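Protein CbbY (Rhodobacter sphaeroides, PDB 4UAS) removes the 1-phosphate of xylulose-1,5-bisphosphate, a potent Rubisco inhibitor made by Rubisco itself, in a magnesium-dependent and highly selective hydrolysis. Local coordinates at residues 4-9 with 158-163; 111-116 with 120-125; 147-150 with 154-157. All coordinates share one frame; numbering follows the deposited sequence.

Contact 1 of 3, residues 4-9 with 158-163; sequences AILFDV and RLALRE. With MG (magnesium ion), chain D; PO4 (phosphate ion), chain C.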
ATOM      1  N   ALA A   4      -5.132   2.794 -17.963  1.00 13.39           N
ATOM      2  CA  ALA A   4      -5.172   2.091 -16.672  1.00 12.22           C
ATOM      3  C   ALA A   4      -4.573   3.011 -15.612  1.00 10.92           C
ATOM      4  O   ALA A   4      -3.640   3.724 -15.873  1.00 11.69           O
ATOM      5  CB  ALA A   4      -4.430   0.735 -16.695  1.00 13.40           C
ATOM      6  N   ILE A   5      -5.091   2.851 -14.383  1.00  9.94           N
ATOM      7  CA  ILE A   5      -4.516   3.455 -13.188  1.00  8.72           C
ATOM      8  C   ILE A   5      -4.207   2.361 -12.220  1.00  9.31           C
ATOM      9  O   ILE A   5      -5.056   1.511 -11.927  1.00 10.02           O
ATOM     10  CB  ILE A   5      -5.495   4.492 -12.544  1.00 10.33           C
ATOM     11  CG1 ILE A   5      -6.056   5.483 -13.553  1.00 11.13           C
ATOM     12  CG2 ILE A   5      -4.808   5.175 -11.399  1.00 10.53           C
ATOM     13  CD1 ILE A   5      -7.250   6.284 -13.056  1.00 13.29           C
ATOM     14  N   LEU A   6      -2.987   2.449 -11.691  1.00  7.72           N
ATOM     15  CA  LEU A   6      -2.465   1.467 -10.724  1.00  8.30           C
ATOM     16  C   LEU A   6      -2.303   2.174  -9.376  1.00  8.31           C
ATOM     17  O   LEU A   6      -1.593   3.175  -9.286  1.00  9.83           O
ATOM     18  CB  LEU A   6      -1.170   0.859 -11.211  1.00  8.51           C
ATOM     19  CG  LEU A   6      -1.301   0.054 -12.482  1.00  9.62           C
ATOM     20  CD1 LEU A   6      -1.180   0.888 -13.718  1.00 11.16           C
ATOM     21  CD2 LEU A   6      -0.237  -1.047 -12.542  1.00 13.32           C
ATOM     22  N   PHE A   7      -2.967   1.680  -8.369  1.00  8.19           N
ATOM     23  CA  PHE A   7      -2.965   2.244  -7.029  1.00  7.39           C
ATOM     24  C   PHE A   7      -2.154   1.447  -6.042  1.00  7.34           C
ATOM     25  O   PHE A   7      -2.363   0.272  -5.844  1.00  8.34           O
ATOM     26  CB  PHE A   7      -4.375   2.292  -6.453  1.00  8.24           C
ATOM     27  CG  PHE A   7      -5.323   3.207  -7.197  1.00  9.09           C
ATOM     28  CD1 PHE A   7      -5.558   4.505  -6.748  1.00  9.69           C
ATOM     29  CD2 PHE A   7      -6.015   2.765  -8.308  1.00 10.77           C
ATOM     30  CE1 PHE A   7      -6.495   5.322  -7.408  1.00 11.21           C
ATOM     31  CE2 PHE A   7      -6.877   3.606  -8.975  1.00 12.79           C
ATOM     32  CZ  PHE A   7      -7.133   4.852  -8.513  1.00 12.16           C
ATOM     33  N   ASP A   8      -1.219   2.140  -5.357  1.00  7.28           N
ATOM     34  CA  ASP A   8      -0.715   1.702  -4.108  1.00  7.37           C
ATOM     35  C   ASP A   8      -1.875   1.614  -3.098  1.00  7.23           C
ATOM     36  O   ASP A   8      -2.893   2.260  -3.282  1.00  8.06           O
ATOM     37  CB  ASP A   8       0.321   2.711  -3.649  1.00  8.53           C
ATOM     38  CG  ASP A   8       0.994   2.389  -2.375  1.00  8.94           C
ATOM     39  OD1 ASP A   8       1.468   1.227  -2.245  1.00 11.22           O
ATOM     40  OD2 ASP A   8       0.955   3.181  -1.412  1.00  9.80           O
ATOM     41  N   VAL A   9      -1.676   0.877  -2.016  1.00  7.03           N
ATOM     42  CA  VAL A   9      -2.685   0.770  -0.973  1.00  7.19           C
ATOM     43  C   VAL A   9      -2.365   1.605   0.270  1.00  7.42           C
ATOM     44  O   VAL A   9      -2.996   2.618   0.538  1.00  8.06           O
ATOM     45  CB  VAL A   9      -3.020  -0.717  -0.615  1.00  8.02           C
ATOM     46  CG1 VAL A   9      -3.979  -0.802   0.556  1.00  9.29           C
ATOM     47  CG2 VAL A   9      -3.574  -1.418  -1.827  1.00  9.11           C
ATOM     48  N   ARG A 158       5.123  -4.681 -12.592  1.00  7.81           N
ATOM     49  CA  ARG A 158       5.226  -5.493 -13.817  1.00  7.90           C
ATOM     50  C   ARG A 158       4.181  -6.582 -13.865  1.00  7.52           C
ATOM     51  O   ARG A 158       3.599  -6.830 -14.937  1.00  9.01           O
ATOM     52  CB  ARG A 158       6.627  -6.064 -13.928  1.00  8.57           C
ATOM     53  CG  ARG A 158       7.698  -4.998 -14.120  1.00  9.57           C
ATOM     54  CD  ARG A 158       9.107  -5.540 -14.109  1.00 12.38           C
ATOM     55  NE  ARG A 158      10.069  -4.485 -14.357  1.00 13.96           N
ATOM     56  CZ  ARG A 158      11.235  -4.343 -13.779  1.00 12.52           C
ATOM     57  NH1 ARG A 158      11.670  -5.176 -12.820  1.00 14.95           N
ATOM     58  NH2 ARG A 158      11.976  -3.329 -14.166  1.00 14.37           N
ATOM     59  N   LEU A 159       3.911  -7.212 -12.738  1.00  7.84           N
ATOM     60  CA  LEU A 159       2.844  -8.233 -12.667  1.00  8.39           C
ATOM     61  C   LEU A 159       1.510  -7.596 -13.010  1.00  8.14           C
ATOM     62  O   LEU A 159       0.753  -8.088 -13.848  1.00  9.65           O
ATOM     63  CB  LEU A 159       2.847  -8.853 -11.269  1.00  8.98           C
ATOM     64  CG  LEU A 159       1.625  -9.691 -10.924  1.00 11.07           C
ATOM     65  CD1 LEU A 159       1.362 -10.799 -11.868  1.00 13.53           C
ATOM     66  CD2 LEU A 159       1.649 -10.103  -9.469  1.00 12.16           C
ATOM     67  N   ALA A 160       1.171  -6.476 -12.338  1.00  8.33           N
ATOM     68  CA  ALA A 160      -0.092  -5.832 -12.556  1.00  9.09           C
ATOM     69  C   ALA A 160      -0.261  -5.437 -14.010  1.00  9.11           C
ATOM     70  O   ALA A 160      -1.361  -5.587 -14.584  1.00 10.19           O
ATOM     71  CB  ALA A 160      -0.200  -4.616 -11.647  1.00  9.62           C
ATOM     72  N   LEU A 161       0.768  -4.858 -14.585  1.00  8.84           N
ATOM     73  CA  LEU A 161       0.692  -4.434 -16.002  1.00  9.04           C
ATOM     74  C   LEU A 161       0.507  -5.617 -16.947  1.00 10.50           C
ATOM     75  O   LEU A 161      -0.222  -5.501 -17.958  1.00 11.55           O
ATOM     76  CB  LEU A 161       1.912  -3.666 -16.389  1.00  9.50           C
ATOM     77  CG  LEU A 161       2.006  -2.246 -15.831  1.00 10.28           C
ATOM     78  CD1 LEU A 161       3.427  -1.720 -16.001  1.00 12.12           C
ATOM     79  CD2 LEU A 161       1.012  -1.353 -16.509  1.00 11.20           C
ATOM     80  N   ARG A 162       1.152  -6.748 -16.699  1.00 10.07           N
ATOM     81  CA  ARG A 162       0.964  -7.929 -17.511  1.00 10.63           C
ATOM     82  C   ARG A 162      -0.487  -8.378 -17.442  1.00 11.03           C
ATOM     83  O   ARG A 162      -1.115  -8.748 -18.449  1.00 13.12           O
ATOM     84  CB  ARG A 162       1.947  -9.037 -17.145  1.00 12.60           C
ATOM     85  CG  ARG A 162       1.814 -10.207 -18.158  1.00 12.92           C
ATOM     86  CD  ARG A 162       2.787 -11.300 -18.035  1.00 19.91           C
ATOM     87  NE  ARG A 162       2.804 -11.697 -16.770  1.00 17.35           N
ATOM     88  CZ  ARG A 162       3.728 -11.421 -15.761  1.00 17.01           C
ATOM     89  NH1 ARG A 162       4.934 -10.863 -15.800  1.00 20.50           N
ATOM     90  NH2 ARG A 162       3.361 -11.840 -14.655  1.00 13.23           N
ATOM     91  N   GLU A 163      -1.054  -8.417 -16.248  1.00 10.74           N
ATOM     92  CA  GLU A 163      -2.441  -8.836 -16.069  1.00 11.20           C
ATOM     93  C   GLU A 163      -3.413  -7.857 -16.685  1.00 12.11           C
ATOM     94  O   GLU A 163      -4.414  -8.275 -17.252  1.00 16.18           O
ATOM     95  CB  GLU A 163      -2.762  -9.070 -14.597  1.00 12.10           C
ATOM     96  CG  GLU A 163      -2.034 -10.264 -14.044  1.00 14.90           C
ATOM     97  CD  GLU A 163      -2.497 -10.811 -12.745  1.00 21.98           C
ATOM     98  OE1 GLU A 163      -3.247 -11.798 -12.797  1.00 30.04           O
ATOM     99  OE2 GLU A 163      -2.113 -10.263 -11.742  1.00 35.24           O
TER
HETATM  100 MG    MG D 302       2.246   3.062   0.255  1.00  8.91          MG
HETATM  101  P   PO4 C 301       1.856  -0.538   0.100  1.00 11.51           P
HETATM  102  O1  PO4 C 301       2.863  -1.190  -0.933  1.00 11.78           O
HETATM  103  O2  PO4 C 301       2.081  -1.271   1.486  1.00 16.35           O
HETATM  104  O3  PO4 C 301       0.375  -0.670  -0.213  1.00  9.94           O
HETATM  105  O4  PO4 C 301       2.220   0.963   0.367  1.00 10.75           O
HETATM  106  O   HOH W   1       3.426   3.380   1.832  1.00 15.17           O
HETATM  107  O   HOH W   2       4.004   2.912  -1.088  1.00  8.75           O

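Contact 2 of 3, residues 111-116 with 120-125; sequences LAVATT and PNVEAL. With PO4 (phosphate ion), chain C.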
ATOM      1  N   LEU A 111      -8.522  -0.537 -13.685  1.00 12.95           N
ATOM      2  CA  LEU A 111      -7.918  -0.207 -12.383  1.00 10.72           C
ATOM      3  C   LEU A 111      -7.220  -1.424 -11.785  1.00 10.59           C
ATOM      4  O   LEU A 111      -7.751  -2.526 -11.785  1.00 11.75           O
ATOM      5  CB  LEU A 111      -9.022   0.268 -11.421  1.00 12.87           C
ATOM      6  CG  LEU A 111      -9.845   1.441 -11.899  1.00 12.89           C
ATOM      7  CD1 LEU A 111     -10.901   1.810 -10.864  1.00 16.05           C
ATOM      8  CD2 LEU A 111      -9.075   2.653 -12.272  1.00 14.39           C
ATOM      9  N   ALA A 112      -6.053  -1.177 -11.185  1.00  9.30           N
ATOM     10  CA  ALA A 112      -5.303  -2.197 -10.487  1.00  8.97           C
ATOM     11  C   ALA A 112      -4.897  -1.703  -9.097  1.00  7.77           C
ATOM     12  O   ALA A 112      -4.640  -0.484  -8.919  1.00  9.54           O
ATOM     13  CB  ALA A 112      -4.074  -2.651 -11.252  1.00 10.91           C
ATOM     14  N   VAL A 113      -4.703  -2.616  -8.191  1.00  8.35           N
ATOM     15  CA  VAL A 113      -3.898  -2.437  -6.993  1.00  8.79           C
ATOM     16  C   VAL A 113      -2.539  -3.080  -7.235  1.00  7.94           C
ATOM     17  O   VAL A 113      -2.453  -4.153  -7.801  1.00  8.70           O
ATOM     18  CB  VAL A 113      -4.583  -3.114  -5.776  1.00 11.41           C
ATOM     19  CG1 VAL A 113      -3.661  -3.561  -4.701  1.00 12.38           C
ATOM     20  CG2 VAL A 113      -5.651  -2.132  -5.276  1.00 13.52           C
ATOM     21  N   ALA A 114      -1.490  -2.384  -6.784  1.00  7.88           N
ATOM     22  CA  ALA A 114      -0.129  -2.885  -6.806  1.00  7.85           C
ATOM     23  C   ALA A 114       0.473  -2.568  -5.436  1.00  7.60           C
ATOM     24  O   ALA A 114       0.782  -1.394  -5.179  1.00  8.22           O
ATOM     25  CB  ALA A 114       0.672  -2.270  -7.928  1.00  9.39           C
ATOM     26  N   THR A 115       0.562  -3.566  -4.555  1.00  7.03           N
ATOM     27  CA  THR A 115       0.840  -3.371  -3.149  1.00  7.30           C
ATOM     28  C   THR A 115       1.758  -4.422  -2.600  1.00  7.62           C
ATOM     29  O   THR A 115       1.741  -5.565  -3.038  1.00  8.04           O
ATOM     30  CB  THR A 115      -0.516  -3.349  -2.344  1.00  8.28           C
ATOM     31  OG1 THR A 115      -0.233  -3.083  -0.964  1.00  8.59           O
ATOM     32  CG2 THR A 115      -1.234  -4.584  -2.477  1.00  9.37           C
ATOM     33  N   THR A 116       2.480  -4.038  -1.558  1.00  7.72           N
ATOM     34  CA  THR A 116       3.248  -4.937  -0.722  1.00  8.49           C
ATOM     35  C   THR A 116       2.463  -5.548   0.393  1.00  8.46           C
ATOM     36  O   THR A 116       2.991  -6.504   1.029  1.00 10.84           O
ATOM     37  CB  THR A 116       4.486  -4.234  -0.114  1.00  9.26           C
ATOM     38  OG1 THR A 116       4.079  -3.271   0.858  1.00  9.99           O
ATOM     39  CG2 THR A 116       5.338  -3.564  -1.193  1.00 10.08           C
ATOM     40  N   PRO A 120      -5.503 -10.314   2.318  1.00 11.96           N
ATOM     41  CA  PRO A 120      -6.621 -10.084   3.204  1.00 10.97           C
ATOM     42  C   PRO A 120      -6.770  -8.623   3.634  1.00 11.43           C
ATOM     43  O   PRO A 120      -7.874  -8.168   3.950  1.00 11.23           O
ATOM     44  CB  PRO A 120      -6.342 -10.986   4.394  1.00 13.94           C
ATOM     45  CG  PRO A 120      -5.403 -12.025   3.904  1.00 16.08           C
ATOM     46  CD  PRO A 120      -4.645 -11.430   2.754  1.00 13.07           C
ATOM     47  N   ASN A 121      -5.672  -7.911   3.708  1.00 10.09           N
ATOM     48  CA  ASN A 121      -5.733  -6.513   4.059  1.00  9.85           C
ATOM     49  C   ASN A 121      -6.390  -5.642   2.996  1.00  9.37           C
ATOM     50  O   ASN A 121      -7.133  -4.742   3.289  1.00  9.86           O
ATOM     51  CB  ASN A 121      -4.326  -5.983   4.353  1.00 10.66           C
ATOM     52  CG  ASN A 121      -3.642  -6.671   5.531  1.00 10.02           C
ATOM     53  OD1 ASN A 121      -4.250  -7.255   6.388  1.00 13.39           O
ATOM     54  ND2 ASN A 121      -2.354  -6.565   5.553  1.00 10.39           N
ATOM     55  N   VAL A 122      -6.114  -5.964   1.722  1.00  9.87           N
ATOM     56  CA  VAL A 122      -6.760  -5.279   0.624  1.00  9.43           C
ATOM     57  C   VAL A 122      -8.281  -5.485   0.708  1.00  9.76           C
ATOM     58  O   VAL A 122      -9.073  -4.594   0.497  1.00 10.20           O
ATOM     59  CB  VAL A 122      -6.191  -5.756  -0.710  1.00 10.46           C
ATOM     60  CG1 VAL A 122      -6.894  -5.095  -1.900  1.00 10.98           C
ATOM     61  CG2 VAL A 122      -4.712  -5.537  -0.826  1.00 11.11           C
ATOM     62  N   GLU A 123      -8.653  -6.774   0.883  1.00  9.99           N
ATOM     63  CA  GLU A 123     -10.069  -7.109   0.950  1.00 11.19           C
ATOM     64  C   GLU A 123     -10.755  -6.398   2.099  1.00  9.21           C
ATOM     65  O   GLU A 123     -11.832  -5.852   1.937  1.00 11.34           O
ATOM     66  CB  GLU A 123     -10.259  -8.630   1.083  1.00 12.38           C
ATOM     67  CG  GLU A 123      -9.931  -9.377  -0.195  1.00 13.63           C
ATOM     68  CD  GLU A 123     -10.964  -9.143  -1.251  1.00 15.98           C
ATOM     69  OE1 GLU A 123     -12.068  -8.492  -1.038  1.00 17.04           O
ATOM     70  OE2 GLU A 123     -10.744  -9.656  -2.366  1.00 20.83           O
ATOM     71  N   ALA A 124     -10.100  -6.358   3.253  1.00 10.32           N
ATOM     72  CA  ALA A 124     -10.702  -5.693   4.419  1.00  9.82           C
ATOM     73  C   ALA A 124     -10.885  -4.201   4.158  1.00  9.45           C
ATOM     74  O   ALA A 124     -11.916  -3.610   4.483  1.00  9.83           O
ATOM     75  CB  ALA A 124      -9.815  -5.968   5.640  1.00 11.84           C
ATOM     76  N   LEU A 125      -9.880  -3.552   3.555  1.00 10.01           N
ATOM     77  CA  LEU A 125      -9.999  -2.167   3.214  1.00 10.13           C
ATOM     78  C   LEU A 125     -11.103  -1.862   2.229  1.00 10.18           C
ATOM     79  O   LEU A 125     -11.863  -0.930   2.401  1.00 11.33           O
ATOM     80  CB  LEU A 125      -8.642  -1.635   2.712  1.00 10.80           C
ATOM     81  CG  LEU A 125      -8.635  -0.148   2.337  1.00 10.88           C
ATOM     82  CD1 LEU A 125      -7.168   0.359   2.372  1.00 16.88           C
ATOM     83  CD2 LEU A 125      -9.002   0.077   0.869  1.00 18.54           C
TER
HETATM   84  P   PO4 C 301       1.856  -0.538   0.100  1.00 11.51           P
HETATM   85  O1  PO4 C 301       2.863  -1.190  -0.933  1.00 11.78           O
HETATM   86  O2  PO4 C 301       2.081  -1.271   1.486  1.00 16.35           O
HETATM   87  O3  PO4 C 301       0.375  -0.670  -0.213  1.00  9.94           O
HETATM   88  O4  PO4 C 301       2.220   0.963   0.367  1.00 10.75           O

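Contact 3 of 3, residues 147-150 with 154-157; sequences VAEK and PDIY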
ATOM      1  N   VAL A 147       4.885 -11.677  -5.905  1.00  8.47           N
ATOM      2  CA  VAL A 147       6.206 -11.584  -6.458  1.00  8.32           C
ATOM      3  C   VAL A 147       7.217 -11.890  -5.361  1.00  9.21           C
ATOM      4  O   VAL A 147       6.949 -11.714  -4.184  1.00 10.63           O
ATOM      5  CB  VAL A 147       6.504 -10.204  -7.099  1.00 10.02           C
ATOM      6  CG1 VAL A 147       5.578  -9.936  -8.269  1.00 11.31           C
ATOM      7  CG2 VAL A 147       6.412  -9.088  -6.114  1.00 10.88           C
ATOM      8  N   ALA A 148       8.438 -12.276  -5.724  1.00 10.09           N
ATOM      9  CA  ALA A 148       9.500 -12.597  -4.774  1.00 11.61           C
ATOM     10  C   ALA A 148      10.149 -11.361  -4.140  1.00 11.79           C
ATOM     11  O   ALA A 148      10.585 -11.414  -2.995  1.00 14.32           O
ATOM     12  CB  ALA A 148      10.569 -13.438  -5.421  1.00 13.52           C
ATOM     13  N   GLU A 149      10.244 -10.280  -4.912  1.00 10.14           N
ATOM     14  CA  GLU A 149      10.926  -9.066  -4.457  1.00 10.21           C
ATOM     15  C   GLU A 149       9.917  -7.921  -4.379  1.00  8.59           C
ATOM     16  O   GLU A 149       9.306  -7.583  -5.380  1.00  8.85           O
ATOM     17  CB  GLU A 149      12.036  -8.728  -5.439  1.00 13.27           C
ATOM     18  CG  GLU A 149      13.051  -9.761  -5.712  1.00 18.09           C
ATOM     19  CD  GLU A 149      13.878 -10.060  -4.544  1.00 27.30           C
ATOM     20  OE1 GLU A 149      14.110  -9.173  -3.727  1.00 36.12           O
ATOM     21  OE2 GLU A 149      14.374 -11.243  -4.517  1.00 40.64           O
ATOM     22  N   LYS A 150       9.762  -7.373  -3.183  1.00  9.37           N
ATOM     23  CA  LYS A 150       8.792  -6.325  -2.924  1.00  8.75           C
ATOM     24  C   LYS A 150       9.391  -4.937  -3.227  1.00  7.42           C
ATOM     25  O   LYS A 150      10.596  -4.763  -3.454  1.00  8.40           O
ATOM     26  CB  LYS A 150       8.266  -6.378  -1.472  1.00  8.88           C
ATOM     27  CG  LYS A 150       7.404  -7.646  -1.231  1.00 10.85           C
ATOM     28  CD  LYS A 150       6.880  -7.632   0.202  1.00 11.22           C
ATOM     29  CE  LYS A 150       5.782  -8.606   0.482  1.00 12.27           C
ATOM     30  NZ  LYS A 150       6.297  -9.976   0.392  1.00 11.42           N
ATOM     31  N   PRO A 154      10.390  -3.144  -8.925  1.00  7.28           N
ATOM     32  CA  PRO A 154       9.188  -2.926  -9.775  1.00  7.56           C
ATOM     33  C   PRO A 154       8.345  -4.178 -10.015  1.00  7.52           C
ATOM     34  O   PRO A 154       7.329  -4.047 -10.697  1.00  8.04           O
ATOM     35  CB  PRO A 154       9.794  -2.417 -11.095  1.00  7.95           C
ATOM     36  CG  PRO A 154      11.163  -1.918 -10.713  1.00 10.58           C
ATOM     37  CD  PRO A 154      11.626  -2.912  -9.680  1.00  9.08           C
ATOM     38  N   ASP A 155       8.780  -5.346  -9.539  1.00  7.84           N
ATOM     39  CA  ASP A 155       8.114  -6.572  -9.977  1.00  8.19           C
ATOM     40  C   ASP A 155       6.604  -6.582  -9.753  1.00  7.02           C
ATOM     41  O   ASP A 155       5.896  -7.122 -10.597  1.00  7.82           O
ATOM     42  CB  ASP A 155       8.814  -7.755  -9.377  1.00  9.71           C
ATOM     43  CG  ASP A 155      10.225  -7.983 -10.042  1.00 11.54           C
ATOM     44  OD1 ASP A 155      10.490  -7.334 -11.112  1.00 14.30           O
ATOM     45  OD2 ASP A 155      10.970  -8.829  -9.558  1.00 16.26           O
ATOM     46  N   ILE A 156       6.083  -6.036  -8.662  1.00  7.24           N
ATOM     47  CA  ILE A 156       4.663  -6.079  -8.428  1.00  7.27           C
ATOM     48  C   ILE A 156       3.916  -5.233  -9.487  1.00  7.23           C
ATOM     49  O   ILE A 156       2.801  -5.579  -9.900  1.00  7.73           O
ATOM     50  CB  ILE A 156       4.322  -5.613  -6.999  1.00  7.49           C
ATOM     51  CG1 ILE A 156       2.921  -6.052  -6.591  1.00  8.64           C
ATOM     52  CG2 ILE A 156       4.596  -4.144  -6.771  1.00  8.04           C
ATOM     53  CD1 ILE A 156       2.742  -7.571  -6.492  1.00  9.48           C
ATOM     54  N   TYR A 157       4.491  -4.104  -9.912  1.00  7.38           N
ATOM     55  CA  TYR A 157       3.931  -3.315 -10.985  1.00  6.94           C
ATOM     56  C   TYR A 157       3.999  -4.005 -12.317  1.00  7.38           C
ATOM     57  O   TYR A 157       3.076  -3.942 -13.127  1.00  8.31           O
ATOM     58  CB  TYR A 157       4.578  -1.923 -11.051  1.00  7.79           C
ATOM     59  CG  TYR A 157       4.064  -0.919 -10.027  1.00  7.40           C
ATOM     60  CD1 TYR A 157       4.790  -0.518  -8.940  1.00  7.56           C
ATOM     61  CD2 TYR A 157       2.819  -0.348 -10.215  1.00  8.64           C
ATOM     62  CE1 TYR A 157       4.290   0.433  -8.042  1.00  7.87           C
ATOM     63  CE2 TYR A 157       2.312   0.585  -9.351  1.00  8.99           C
ATOM     64  CZ  TYR A 157       3.027   0.966  -8.250  1.00  7.81           C
ATOM     65  OH  TYR A 157       2.519   1.927  -7.432  1.00  9.99           O
TER
HETATM   66  O   HOH W   3       7.694  -5.538  -6.280  1.00  8.07           O
HETATM   67  O   HOH W   4      10.260 -10.658  -7.845  1.00 17.04           O

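Contact 1 of 3, residues 4-9 with 158-163
L6, on a central strand of the parallel sheet of this HAD hydrolase, meets A160 and L161 of helix 155-164, a strand-to-helix packing of the Rossmann-like core. Its methyl CD2 does most of the touching, 3.7 Å from A160 CB. The methyl also reaches L161 CG at 4.2 Å, the side chain of L161 standing nearly square to that of L6. With L6 CG set anti to the carbonyl carbon (chi1 -64°), the branch reaches across to the helix, and all three residues are buried.

The next shell is the sheet itself: the backbone of L6 bonds to V172 and L174 of strand 171-175, while A112 of strand 110-114 lies against its side chain. Two residues on, the strand has ended and D8, the probable nucleophile and first aspartate of the DxDx(T/V) signature, binds the magnesium ion through OD2 at 2.1 Å. T12 OG1 also bonds to OD2, and K151 forms a salt bridge with OD1. D10 O and D176 OD1 complete the metal's protein ligands; phosphate O4 and two waters fill the remaining places. Beyond D8, the amide V9 N donates a bent hydrogen bond (138°) to phosphate O3 over 3.1 Å.

Contact 2 of 3, residues 111-116 with 120-125
T115 and V122 meet near the C-terminal end of strand 110-114 of the HAD core, where the chain heads into helix 119-129, in the first half of a beta-alpha-beta unit that returns to the sheet as strand 140-142. T115 shows how one short side chain can serve packing and binding together. Its CB lies against the apolar side chain of V9 and sits 3.5 Å from phosphate O3. There the chain forks. OG1, anti to the backbone N (chi1 -177°), is carried to the ligand and donates a 2.6 Å hydrogen bond to phosphate O3, while T117 N supplies a second bond to the same hydroxyl. The other branch, CG2, stands between the backbone N and the carbonyl carbon and faces the helix, its methyl 4.0 Å from V122 CG2.

The two side chains run antiparallel alongside each other, methyl beside methyl. V122 CG2 also approaches V113 CG1 at 4.5 Å, a looser apolar contact that carries the packing back along the strand.

T116 adds the next grip on the ligand. Its backbone N donates a nearly straight hydrogen bond (170°) to phosphate O1 at 2.9 Å, and its OG1 lies within bonding distance of both O1 and O2, with its single proton not assignable to one of them. The chemistry is that of a HAD phosphate site: neutral hydroxyl and amide donors of this loop complement the positive charge of K151 and the magnesium ion, while the buried methyl of T115, held against the helix, is likely to limit rotation of its hydroxyl away from the ligand.

Contact 3 of 3, residues 147-150 with 154-157
The loop that leads from strand 140-142 into helix 155-164 of the HAD core folds back so that V147 packs on the first helical residues, D155 and I156. V147 lies over the backbone there with both methyls: CG1 is 3.7 Å from D155 O, and CG2 meets I156 CD1 at 4.0 Å, the two side chains roughly perpendicular. I156 CG1 is anti to its own backbone nitrogen (chi1 -162°), a setting that brings CD1 within reach of both valine methyls. Trimming V147 to an alanine is likely to open a gap beside I156 CD1 and leave the loop less firmly seated on the helix start.

Two waters join the polar atoms of the loop to the helix start. One molecule donates to E149 O at 2.8 Å and accepts from I156 N at 2.9 Å, satisfying an amide of the first helical turn. Another accepts from E149 N and donates to D155 OD2 over a short 2.6 Å. The other carboxylate oxygen, D155 OD1, forms a salt bridge with R158 one turn further along, so the acid is held from two directions. K150 NZ turns to D145 and E53 instead.

Between these segments lies K151, whose side chain rests on I156 and whose NZ reaches both D8 and the phosphate. A lysine presented just ahead of a core helix and paired with D8 is consistent with motif III of HAD phosphatases.

How the contacts relate
The first strand, 4-7, finds its partner helix in contact 1 only some 150 residues later, so contact 1 closes the longest loop and encloses the other two. Within it, contact 2 closes first, a short turn from strand 110-114 into helix 119-129; contact 3 follows in series, a short loop into helix 155-164, the same helix that contact 1 uses. Strands 4-7 and 110-114 are sheet neighbours, joined by a probable hydrogen bond from F7 N to A112 O, 2.8 Å. Y157 joins the three, its ring packing against L6 and A114. Contacts 1 and 2 both reach the phosphate, while the loop of contact 3 brings K150 alongside T116.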